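Local coordinates for uncharacterized protein (Bacteroides ovatus, PDB 4FS7), which is of unknown function but, as an extracellular leucine-rich repeat protein of the BspA type, probably binds other proteins, at residues V20-L25 and A65-C70; V44-V49 and I76-T81; D58-G63 and T81-G86. All blocks are in the same frame, centred on the assembly; numbering follows the deposited sequence.

Contact 1 (V20-L25 and A65-C70)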
ATOM      1  N   VAL A  20     -13.682  38.140   5.988  1.00 15.55           N
ATOM      2  CA  VAL A  20     -14.612  37.078   6.317  1.00 14.58           C
ATOM      3  C   VAL A  20     -14.151  35.755   5.710  1.00 14.29           C
ATOM      4  O   VAL A  20     -13.341  35.725   4.750  1.00 13.98           O
ATOM      5  CB  VAL A  20     -16.060  37.370   5.855  1.00 13.64           C
ATOM      6  CG1 VAL A  20     -16.681  38.573   6.643  1.00 15.08           C
ATOM      7  CG2 VAL A  20     -16.120  37.612   4.361  1.00 14.81           C
ATOM      8  N   GLU A  21     -14.667  34.694   6.314  1.00 14.79           N
ATOM      9  CA  GLU A  21     -14.525  33.325   5.793  0.50 13.52           C
ATOM     10  C   GLU A  21     -15.895  32.850   5.326  1.00 13.52           C
ATOM     11  O   GLU A  21     -16.934  33.146   5.927  1.00 15.53           O
ATOM     12  CB  GLU A  21     -13.955  32.331   6.857  0.50 15.62           C
ATOM     13  CG  GLU A  21     -14.967  32.017   8.002  0.50 14.12           C
ATOM     14  CD  GLU A  21     -14.553  30.976   9.067  0.50 17.46           C
ATOM     15  OE1 GLU A  21     -13.575  30.250   8.909  0.50 17.02           O
ATOM     16  OE2 GLU A  21     -15.259  30.905  10.088  0.50 22.10           O
ATOM     17  N   VAL A  22     -15.924  32.087   4.248  1.00 12.98           N
ATOM     18  CA  VAL A  22     -17.123  31.359   3.854  1.00 13.17           C
ATOM     19  C   VAL A  22     -17.364  30.251   4.869  1.00 14.33           C
ATOM     20  O   VAL A  22     -16.483  29.449   5.151  1.00 15.31           O
ATOM     21  CB  VAL A  22     -16.927  30.705   2.475  1.00 13.80           C
ATOM     22  CG1 VAL A  22     -18.145  29.801   2.098  1.00 15.16           C
ATOM     23  CG2 VAL A  22     -16.721  31.787   1.415  1.00 14.78           C
ATOM     24  N   SER A  23     -18.545  30.244   5.466  1.00 15.03           N
ATOM     25  CA  SER A  23     -18.866  29.269   6.486  1.00 15.99           C
ATOM     26  C   SER A  23     -19.886  28.235   6.052  1.00 16.41           C
ATOM     27  O   SER A  23     -20.126  27.278   6.802  1.00 22.12           O
ATOM     28  CB  SER A  23     -19.268  29.965   7.763  1.00 18.80           C
ATOM     29  OG  SER A  23     -20.460  30.675   7.554  1.00 20.93           O
ATOM     30  N   GLY A  24     -20.440  28.344   4.864  1.00 16.96           N
ATOM     31  CA  GLY A  24     -21.430  27.379   4.419  1.00 20.72           C
ATOM     32  C   GLY A  24     -22.353  27.952   3.373  1.00 17.76           C
ATOM     33  O   GLY A  24     -22.124  29.040   2.831  1.00 18.13           O
ATOM     34  N   LEU A  25     -23.416  27.204   3.107  1.00 19.85           N
ATOM     35  CA  LEU A  25     -24.501  27.602   2.238  1.00 20.95           C
ATOM     36  C   LEU A  25     -25.767  27.824   3.040  1.00 22.90           C
ATOM     37  O   LEU A  25     -25.967  27.227   4.079  1.00 24.22           O
ATOM     38  CB  LEU A  25     -24.815  26.518   1.212  1.00 24.46           C
ATOM     39  CG  LEU A  25     -23.786  26.324   0.117  1.00 26.26           C
ATOM     40  CD1 LEU A  25     -24.159  25.138  -0.755  1.00 27.86           C
ATOM     41  CD2 LEU A  25     -23.668  27.599  -0.716  1.00 26.95           C
ATOM     42  N   ALA A  65     -14.808  22.694   7.550  1.00 14.73           N
ATOM     43  CA  ALA A  65     -16.032  21.965   7.249  1.00 15.74           C
ATOM     44  C   ALA A  65     -17.143  22.817   6.619  1.00 16.48           C
ATOM     45  O   ALA A  65     -18.310  22.473   6.722  1.00 17.00           O
ATOM     46  CB  ALA A  65     -16.551  21.201   8.504  1.00 16.89           C
ATOM     47  N   ALA A  66     -16.775  23.857   5.860  1.00 15.01           N
ATOM     48  CA  ALA A  66     -17.794  24.806   5.421  1.00 14.79           C
ATOM     49  C   ALA A  66     -18.876  24.157   4.556  1.00 15.61           C
ATOM     50  O   ALA A  66     -20.083  24.401   4.751  1.00 17.59           O
ATOM     51  CB  ALA A  66     -17.130  25.966   4.663  1.00 16.87           C
ATOM     52  N   PHE A  67     -18.460  23.281   3.637  1.00 15.43           N
ATOM     53  CA  PHE A  67     -19.389  22.614   2.725  1.00 15.56           C
ATOM     54  C   PHE A  67     -19.520  21.102   3.015  1.00 16.04           C
ATOM     55  O   PHE A  67     -19.999  20.343   2.176  1.00 18.02           O
ATOM     56  CB  PHE A  67     -19.023  22.827   1.259  1.00 15.70           C
ATOM     57  CG  PHE A  67     -19.096  24.257   0.824  1.00 16.57           C
ATOM     58  CD1 PHE A  67     -20.291  24.823   0.428  1.00 20.76           C
ATOM     59  CD2 PHE A  67     -17.953  25.039   0.861  1.00 17.42           C
ATOM     60  CE1 PHE A  67     -20.315  26.161   0.039  1.00 22.73           C
ATOM     61  CE2 PHE A  67     -17.966  26.339   0.505  1.00 17.87           C
ATOM     62  CZ  PHE A  67     -19.155  26.917   0.079  1.00 20.71           C
ATOM     63  N   GLN A  68     -19.108  20.689   4.205  1.00 16.08           N
ATOM     64  CA  GLN A  68     -19.140  19.272   4.581  1.00 17.53           C
ATOM     65  C   GLN A  68     -20.561  18.716   4.451  1.00 17.28           C
ATOM     66  O   GLN A  68     -21.529  19.295   4.995  1.00 20.43           O
ATOM     67  CB  GLN A  68     -18.618  19.111   5.993  1.00 16.77           C
ATOM     68  CG  GLN A  68     -18.643  17.711   6.531  1.00 19.30           C
ATOM     69  CD  GLN A  68     -18.090  17.635   7.935  1.00 20.52           C
ATOM     70  OE1 GLN A  68     -18.565  18.321   8.836  1.00 23.41           O
ATOM     71  NE2 GLN A  68     -17.091  16.786   8.139  1.00 24.30           N
ATOM     72  N   GLY A  69     -20.705  17.628   3.692  1.00 18.47           N
ATOM     73  CA  GLY A  69     -21.996  16.976   3.507  1.00 19.71           C
ATOM     74  C   GLY A  69     -22.947  17.645   2.546  1.00 21.20           C
ATOM     75  O   GLY A  69     -24.109  17.274   2.497  1.00 23.05           O
ATOM     76  N   CYS A  70     -22.477  18.617   1.778  0.80 19.67           N
ATOM     77  CA  CYS A  70     -23.322  19.311   0.797  0.80 20.90           C
ATOM     78  C   CYS A  70     -23.398  18.486  -0.479  0.80 22.90           C
ATOM     79  O   CYS A  70     -22.793  18.810  -1.491  0.80 22.86           O
ATOM     80  CB  CYS A  70     -22.784  20.718   0.518  0.80 21.21           C
ATOM     81  SG  CYS A  70     -22.855  21.872   1.919  0.80 22.86           S
TER
HETATM   82  O   HOH W   1     -21.302  24.707   7.248  1.00 30.96           O
HETATM   83  O   HOH W   2     -23.134  24.350   4.122  1.00 39.38           O
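The ring of F67 meets two aliphatic side chains of strand 20-25, L25 and V22, and this forms the apolar half of the junction. L25 comes to the edge of the ring: its branch point CG lies 3.5 Å from F67 CE1, with CD2 in the ring plane, and the two side chains cross at about a right angle. V22 meets the far end of the ring obliquely, its CG1 standing 3.7 Å from F67 CZ. A chi1 of -64° sets F67 CG beside the backbone N, from where the ring extends toward the strand. An alanine in place of F67 would remove the whole ring and is likely to leave L25 CG and V22 CG1 without their shared partner, opening a gap between L25 and V22.

Polar contact is made by backbone and water, with no direct hydrogen bond between the segments. G24 CA approaches A66 O at 3.3 Å in a CA-H...O contact. One water lies within bonding distance of both A66 O and S23 O; a second donates to A66 O and accepts from L25 N at 3.0 Å. By van der Waals packing alone, the methyl of A66 rests 3.6 Å from V22 O. G24 has phi 155° and psi -168°, angles that call for glycine; with S23 it forms a classic beta bulge facing T10.

Segment 65-70, built from overlapping type I and type II turns, follows strand 55-62 and lies against the end of strand 19-25. V44 of strand 42-45 packs on both L25 and F67, while I9 and Y11 of strand 9-13 touch V22.

Contact 2 (V44-V49 and I76-T81)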
ATOM      1  N   VAL A  44     -22.154  27.073  -6.791  1.00 19.66           N
ATOM      2  CA  VAL A  44     -21.872  28.003  -5.695  1.00 18.22           C
ATOM      3  C   VAL A  44     -20.823  28.970  -6.183  1.00 18.10           C
ATOM      4  O   VAL A  44     -19.683  28.597  -6.460  1.00 18.24           O
ATOM      5  CB  VAL A  44     -21.382  27.280  -4.450  1.00 19.14           C
ATOM      6  CG1 VAL A  44     -21.012  28.243  -3.316  1.00 21.47           C
ATOM      7  CG2 VAL A  44     -22.445  26.311  -3.957  1.00 23.52           C
ATOM      8  N   ASN A  45     -21.210  30.237  -6.308  1.00 18.62           N
ATOM      9  CA  ASN A  45     -20.358  31.243  -6.864  1.00 16.44           C
ATOM     10  C   ASN A  45     -19.857  32.176  -5.761  1.00 15.26           C
ATOM     11  O   ASN A  45     -20.597  33.083  -5.340  1.00 18.18           O
ATOM     12  CB  ASN A  45     -21.143  31.994  -7.924  1.00 19.88           C
ATOM     13  CG  ASN A  45     -20.268  32.551  -8.965  1.00 25.14           C
ATOM     14  OD1 ASN A  45     -19.157  33.027  -8.664  1.00 27.86           O
ATOM     15  ND2 ASN A  45     -20.724  32.484 -10.230  1.00 27.72           N
ATOM     16  N   ILE A  46     -18.649  31.955  -5.234  1.00 13.88           N
ATOM     17  CA  ILE A  46     -18.202  32.697  -4.083  1.00 12.68           C
ATOM     18  C   ILE A  46     -17.603  34.039  -4.549  1.00 12.73           C
ATOM     19  O   ILE A  46     -16.651  34.054  -5.324  1.00 13.65           O
ATOM     20  CB  ILE A  46     -17.132  31.918  -3.268  1.00 13.07           C
ATOM     21  CG1 ILE A  46     -17.694  30.574  -2.753  1.00 14.03           C
ATOM     22  CG2 ILE A  46     -16.565  32.781  -2.154  1.00 13.70           C
ATOM     23  CD1 ILE A  46     -16.643  29.627  -2.187  1.00 14.66           C
ATOM     24  N   PRO A  47     -18.133  35.164  -4.053  1.00 12.79           N
ATOM     25  CA  PRO A  47     -17.587  36.463  -4.473  1.00 12.40           C
ATOM     26  C   PRO A  47     -16.300  36.794  -3.708  1.00 12.63           C
ATOM     27  O   PRO A  47     -16.053  36.277  -2.596  1.00 12.75           O
ATOM     28  CB  PRO A  47     -18.721  37.414  -4.119  1.00 14.63           C
ATOM     29  CG  PRO A  47     -19.324  36.804  -2.869  1.00 16.54           C
ATOM     30  CD  PRO A  47     -19.277  35.324  -3.143  1.00 13.76           C
ATOM     31  N   PRO A  48     -15.493  37.730  -4.240  1.00 12.14           N
ATOM     32  CA  PRO A  48     -14.262  38.144  -3.559  1.00 12.32           C
ATOM     33  C   PRO A  48     -14.478  39.165  -2.450  1.00 12.62           C
ATOM     34  O   PRO A  48     -13.608  39.338  -1.579  1.00 13.13           O
ATOM     35  CB  PRO A  48     -13.443  38.769  -4.681  1.00 13.92           C
ATOM     36  CG  PRO A  48     -14.454  39.231  -5.674  1.00 14.77           C
ATOM     37  CD  PRO A  48     -15.543  38.233  -5.626  1.00 13.71           C
ATOM     38  N   VAL A  49     -15.629  39.839  -2.506  1.00 13.36           N
ATOM     39  CA  VAL A  49     -15.999  40.930  -1.585  1.00 13.23           C
ATOM     40  C   VAL A  49     -17.488  40.845  -1.330  1.00 13.29           C
ATOM     41  O   VAL A  49     -18.261  40.560  -2.256  1.00 15.04           O
ATOM     42  CB  VAL A  49     -15.640  42.346  -2.156  1.00 16.03           C
ATOM     43  CG1 VAL A  49     -16.065  43.435  -1.175  1.00 19.49           C
ATOM     44  CG2 VAL A  49     -14.200  42.475  -2.455  1.00 19.10           C
ATOM     45  N   ILE A  76     -18.204  24.604  -7.488  1.00 14.50           N
ATOM     46  CA  ILE A  76     -17.874  25.731  -6.622  1.00 14.00           C
ATOM     47  C   ILE A  76     -16.817  26.557  -7.334  1.00 12.85           C
ATOM     48  O   ILE A  76     -15.827  26.029  -7.845  1.00 13.79           O
ATOM     49  CB  ILE A  76     -17.337  25.235  -5.248  1.00 14.04           C
ATOM     50  CG1 ILE A  76     -18.387  24.363  -4.530  1.00 14.86           C
ATOM     51  CG2 ILE A  76     -16.867  26.414  -4.386  1.00 17.97           C
ATOM     52  CD1 ILE A  76     -17.945  23.672  -3.273  1.00 16.26           C
ATOM     53  N   LYS A  77     -17.093  27.852  -7.418  1.00 13.84           N
ATOM     54  CA  LYS A  77     -16.200  28.838  -7.998  0.50 13.44           C
ATOM     55  C   LYS A  77     -15.569  29.631  -6.859  1.00 13.14           C
ATOM     56  O   LYS A  77     -16.279  30.309  -6.100  1.00 13.49           O
ATOM     57  CB  LYS A  77     -16.984  29.753  -8.945  0.50 15.08           C
ATOM     58  CG  LYS A  77     -17.729  29.020 -10.079  0.50 15.64           C
ATOM     59  CD  LYS A  77     -18.447  29.996 -10.987  0.50 21.49           C
ATOM     60  CE  LYS A  77     -18.546  29.492 -12.399  0.50 25.03           C
ATOM     61  NZ  LYS A  77     -18.714  30.621 -13.368  0.50 22.38           N
ATOM     62  N   ILE A  78     -14.256  29.561  -6.742  1.00 12.79           N
ATOM     63  CA  ILE A  78     -13.535  30.179  -5.659  1.00 11.74           C
ATOM     64  C   ILE A  78     -12.732  31.372  -6.186  1.00 11.94           C
ATOM     65  O   ILE A  78     -11.952  31.210  -7.104  1.00 12.99           O
ATOM     66  CB  ILE A  78     -12.587  29.176  -4.954  1.00 11.26           C
ATOM     67  CG1 ILE A  78     -13.331  27.923  -4.488  1.00 13.15           C
ATOM     68  CG2 ILE A  78     -11.885  29.844  -3.788  1.00 12.09           C
ATOM     69  CD1 ILE A  78     -12.495  26.879  -3.677  1.00 14.92           C
ATOM     70  N   PRO A  79     -12.925  32.575  -5.623  1.00 11.84           N
ATOM     71  CA  PRO A  79     -12.228  33.737  -6.138  1.00 11.98           C
ATOM     72  C   PRO A  79     -10.753  33.752  -5.718  1.00 11.25           C
ATOM     73  O   PRO A  79     -10.357  33.089  -4.769  1.00 11.83           O
ATOM     74  CB  PRO A  79     -12.987  34.904  -5.485  1.00 13.22           C
ATOM     75  CG  PRO A  79     -13.420  34.341  -4.169  1.00 12.76           C
ATOM     76  CD  PRO A  79     -13.781  32.908  -4.481  1.00 12.17           C
ATOM     77  N   SER A  80      -9.945  34.555  -6.399  1.00 11.90           N
ATOM     78  CA  SER A  80      -8.507  34.584  -6.186  1.00 12.40           C
ATOM     79  C   SER A  80      -8.095  35.079  -4.827  1.00 12.54           C
ATOM     80  O   SER A  80      -6.947  34.911  -4.405  1.00 14.06           O
ATOM     81  CB  SER A  80      -7.826  35.424  -7.244  1.00 13.81           C
ATOM     82  OG  SER A  80      -8.148  36.799  -7.080  1.00 14.37           O
ATOM     83  N   THR A  81      -9.040  35.726  -4.149  1.00 12.48           N
ATOM     84  CA  THR A  81      -8.809  36.283  -2.843  1.00 12.56           C
ATOM     85  C   THR A  81      -8.762  35.254  -1.718  1.00 12.50           C
ATOM     86  O   THR A  81      -8.245  35.546  -0.632  1.00 13.43           O
ATOM     87  CB  THR A  81      -9.875  37.349  -2.513  1.00 14.17           C
ATOM     88  OG1 THR A  81     -11.179  36.774  -2.665  1.00 13.92           O
ATOM     89  CG2 THR A  81      -9.730  38.531  -3.515  1.00 16.55           C
TER
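V44 and N45 pair in parallel with I76 and K77, and the touching backbones run only 7° apart in direction. Two hydrogen bonds fix this register: K77 N donates to V44 O at 2.9 Å, almost straight at 174°, and I46 N donates to K77 O at 3.0 Å, in the carbonyl plane. K77 is thus gripped through both its N-H and its C=O, the usual parallel-strand pattern.

On the buried face V44 and I76 stand side by side, with V44 CB 4.2 Å from I76 CG1. I46, just past the strand, points toward the second segment and touches with two branches. Its CD1 reaches I76 CG2 at 3.9 Å, whereas CG2, anti to the backbone N, lies 3.6 Å from P79 CD, the two side chains crossing at about a right angle. P79 CD also lies 3.2 Å from I46 O of the other segment, at the place an N-H would take. Having no N-H of its own, P79 cannot continue the ladder, and the segments stay together from here by packing. P48 extends that packing, its CB 4.0 Å from P79 CB and also touching the threonine side chain of T81.

The exposed face carries N45 and K77. There the amide of N45 crosses the lysine's aliphatic chain obliquely, ND2 being 3.5 Å from K77 CD in one of the two lysine conformers.

V59 and I62 of strand 55-62 pack on I46, so the buried face looks into the protein interior. Short parallel strands stacked in register, with isoleucines inward and an Ile-Pro pair directly after each strand (I46-P47, I78-P79), agree with the coiled, solenoid architecture of BspA-type leucine-rich repeats; strand 98-99 continues the same sheet.

Contact 3 (D58-G63 and T81-G86)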
ATOM      1  N   ASP A  58     -13.457  41.495   2.667  1.00 14.70           N
ATOM      2  CA  ASP A  58     -12.755  40.645   1.711  1.00 13.82           C
ATOM      3  C   ASP A  58     -12.945  39.189   2.105  1.00 12.85           C
ATOM      4  O   ASP A  58     -12.775  38.854   3.269  1.00 14.47           O
ATOM      5  CB  ASP A  58     -11.280  41.016   1.745  1.00 15.59           C
ATOM      6  CG  ASP A  58     -11.039  42.448   1.237  1.00 18.98           C
ATOM      7  OD1 ASP A  58     -11.506  42.793   0.119  1.00 20.21           O
ATOM      8  OD2 ASP A  58     -10.440  43.247   1.990  1.00 28.71           O
ATOM      9  N   VAL A  59     -13.287  38.364   1.123  1.00 12.21           N
ATOM     10  CA  VAL A  59     -13.506  36.940   1.322  1.00 12.16           C
ATOM     11  C   VAL A  59     -12.151  36.236   1.112  1.00 12.49           C
ATOM     12  O   VAL A  59     -11.734  36.033  -0.027  1.00 13.39           O
ATOM     13  CB  VAL A  59     -14.594  36.447   0.366  1.00 12.25           C
ATOM     14  CG1 VAL A  59     -14.883  34.941   0.601  1.00 13.42           C
ATOM     15  CG2 VAL A  59     -15.911  37.271   0.489  1.00 13.65           C
ATOM     16  N   VAL A  60     -11.489  35.886   2.216  1.00 12.32           N
ATOM     17  CA  VAL A  60     -10.110  35.446   2.175  1.00 13.20           C
ATOM     18  C   VAL A  60      -9.873  33.991   2.548  1.00 12.97           C
ATOM     19  O   VAL A  60      -8.759  33.511   2.432  1.00 13.54           O
ATOM     20  CB  VAL A  60      -9.202  36.362   3.014  1.00 16.43           C
ATOM     21  CG1 VAL A  60      -9.329  37.801   2.514  1.00 20.93           C
ATOM     22  CG2 VAL A  60      -9.503  36.263   4.508  1.00 19.32           C
ATOM     23  N   SER A  61     -10.920  33.285   2.955  1.00 13.02           N
ATOM     24  CA  SER A  61     -10.757  31.898   3.352  1.00 12.25           C
ATOM     25  C   SER A  61     -12.088  31.176   3.223  1.00 12.05           C
ATOM     26  O   SER A  61     -13.170  31.779   3.200  1.00 12.94           O
ATOM     27  CB  SER A  61     -10.178  31.753   4.754  1.00 15.34           C
ATOM     28  OG  SER A  61     -11.021  32.313   5.708  1.00 17.97           O
ATOM     29  N   ILE A  62     -11.985  29.845   3.187  1.00 12.40           N
ATOM     30  CA  ILE A  62     -13.124  28.942   3.327  1.00 12.37           C
ATOM     31  C   ILE A  62     -12.932  28.234   4.652  1.00 12.87           C
ATOM     32  O   ILE A  62     -11.857  27.691   4.931  1.00 13.67           O
ATOM     33  CB  ILE A  62     -13.264  27.968   2.133  1.00 12.93           C
ATOM     34  CG1 ILE A  62     -13.559  28.775   0.854  1.00 15.38           C
ATOM     35  CG2 ILE A  62     -14.376  26.928   2.398  1.00 13.50           C
ATOM     36  CD1 ILE A  62     -13.496  27.981  -0.361  1.00 18.29           C
ATOM     37  N   GLY A  63     -13.968  28.274   5.479  1.00 14.12           N
ATOM     38  CA  GLY A  63     -13.858  27.760   6.822  1.00 14.83           C
ATOM     39  C   GLY A  63     -13.801  26.236   6.942  1.00 14.90           C
ATOM     40  O   GLY A  63     -14.179  25.503   6.041  1.00 15.43           O
ATOM     41  N   THR A  81      -9.040  35.726  -4.149  1.00 12.48           N
ATOM     42  CA  THR A  81      -8.809  36.283  -2.843  1.00 12.56           C
ATOM     43  C   THR A  81      -8.762  35.254  -1.718  1.00 12.50           C
ATOM     44  O   THR A  81      -8.245  35.546  -0.632  1.00 13.43           O
ATOM     45  CB  THR A  81      -9.875  37.349  -2.513  1.00 14.17           C
ATOM     46  OG1 THR A  81     -11.179  36.774  -2.665  1.00 13.92           O
ATOM     47  CG2 THR A  81      -9.730  38.531  -3.515  1.00 16.55           C
ATOM     48  N   VAL A  82      -9.269  34.050  -1.988  1.00 11.27           N
ATOM     49  CA  VAL A  82      -9.227  32.982  -1.010  1.00 12.77           C
ATOM     50  C   VAL A  82      -7.831  32.406  -0.974  1.00 12.91           C
ATOM     51  O   VAL A  82      -7.345  31.867  -1.953  1.00 16.06           O
ATOM     52  CB  VAL A  82     -10.300  31.919  -1.307  1.00 12.69           C
ATOM     53  CG1 VAL A  82     -10.047  30.617  -0.530  1.00 13.97           C
ATOM     54  CG2 VAL A  82     -11.695  32.447  -0.992  1.00 13.37           C
ATOM     55  N   ARG A  83      -7.201  32.509   0.190  1.00 12.07           N
ATOM     56  CA  ARG A  83      -5.816  32.071   0.389  1.00 14.61           C
ATOM     57  C   ARG A  83      -5.661  30.907   1.341  1.00 14.01           C
ATOM     58  O   ARG A  83      -4.547  30.366   1.456  1.00 14.71           O
ATOM     59  CB  ARG A  83      -4.921  33.209   0.837  1.00 18.39           C
ATOM     60  CG  ARG A  83      -5.247  33.810   2.103  1.00 24.49           C
ATOM     61  CD  ARG A  83      -4.351  35.051   2.301  1.00 34.69           C
ATOM     62  NE  ARG A  83      -4.492  35.510   3.680  1.00 46.11           N
ATOM     63  CZ  ARG A  83      -5.100  36.628   4.077  1.00 47.57           C
ATOM     64  NH1 ARG A  83      -5.610  37.501   3.211  1.00 46.44           N
ATOM     65  NH2 ARG A  83      -5.178  36.878   5.375  1.00 50.20           N
ATOM     66  N   GLU A  84      -6.761  30.458   1.930  1.00 13.17           N
ATOM     67  CA  GLU A  84      -6.745  29.357   2.890  0.50 14.09           C
ATOM     68  C   GLU A  84      -8.062  28.621   2.790  1.00 13.04           C
ATOM     69  O   GLU A  84      -9.108  29.235   2.663  1.00 13.35           O
ATOM     70  CB  GLU A  84      -6.586  29.925   4.293  0.50 16.89           C
ATOM     71  CG  GLU A  84      -6.505  28.918   5.409  0.50 22.17           C
ATOM     72  CD  GLU A  84      -6.347  29.601   6.766  0.50 25.63           C
ATOM     73  OE1 GLU A  84      -5.640  30.630   6.824  0.50 25.00           O
ATOM     74  OE2 GLU A  84      -6.925  29.098   7.755  0.50 30.86           O
ATOM     75  N   ILE A  85      -8.007  27.292   2.822  1.00 12.02           N
ATOM     76  CA  ILE A  85      -9.186  26.425   2.754  1.00 12.00           C
ATOM     77  C   ILE A  85      -9.082  25.494   3.973  1.00 13.18           C
ATOM     78  O   ILE A  85      -8.070  24.825   4.166  1.00 13.67           O
ATOM     79  CB  ILE A  85      -9.256  25.633   1.456  1.00 12.39           C
ATOM     80  CG1 ILE A  85      -9.334  26.590   0.246  1.00 13.42           C
ATOM     81  CG2 ILE A  85     -10.446  24.664   1.511  1.00 13.48           C
ATOM     82  CD1 ILE A  85      -9.297  25.864  -1.119  1.00 15.77           C
ATOM     83  N   GLY A  86     -10.126  25.457   4.783  1.00 14.72           N
ATOM     84  CA  GLY A  86     -10.087  24.689   6.037  1.00 13.89           C
ATOM     85  C   GLY A  86     -10.105  23.188   5.785  1.00 13.12           C
ATOM     86  O   GLY A  86     -10.542  22.716   4.731  1.00 12.92           O
TER
HETATM   87  O   HOH W   3      -9.873  28.208   6.962  1.00 27.31           O
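V59 to G63 and T81 to G86 run side by side, their directions 7° apart, joined by a parallel bridge between I62 and I85. I62 is held through both backbone groups: its N donates to E84 O at 3.0 Å, and its O accepts from G86 N at 2.8 Å. A water also donates to I62 O. Farther back, R83 N donates to V60 O at 2.9 Å; that bond is nearly straight at the hydrogen, yet the donor stands 45° out of the carbonyl plane. S61 N is buried here with no partner in the model.

T81 adds a side-chain bond, OG1 donating to V59 O at 2.8 Å. With chi1 at 55°, its hydroxyl sits between the backbone N and the carbonyl carbon, turned to that oxygen.

V60 and R83 lie alongside each other, pointing the same way, and V60 CB comes over one face of the guanidinium, 3.8 Å from R83 NH1. The other terminal nitrogen, NH2, makes a salt bridge to E16. Toward the interior, I62 CG1 meets V82 CG1 at 4.2 Å, and I78 packs on I62 as well.

G86 suits its tight place, since a CB there would clash with G63 C. The arrangement is consistent with the start of a leucine-rich repeat solenoid stack, where strand 55-62 of the mixed N-terminal sheet takes on the weakly bonded 84-85.

Overall arrangement
All three contacts lie near the N-terminal end of the elongated chain, their centres 9 to 12 Å apart. Contact 1 has no exposed residue among those that touch, whereas contact 2 has three and contact 3 two, though all have buried, apolar inner faces. Contacts 2 and 3 are parallel strand pairings with direct backbone hydrogen bonds, and they share T81; contact 1 sets a turn against a strand and depends on an aromatic ring and waters. V22 of contact 1 packs on I46 of contact 2, and P48 O probably bonds V59 N between contacts 2 and 3. Contacts 1 and 3 also meet in one sheet, through strands 19-25 and 55-62. Charged residues appear at exposed positions, K77 in contact 2 and R83 in contact 3.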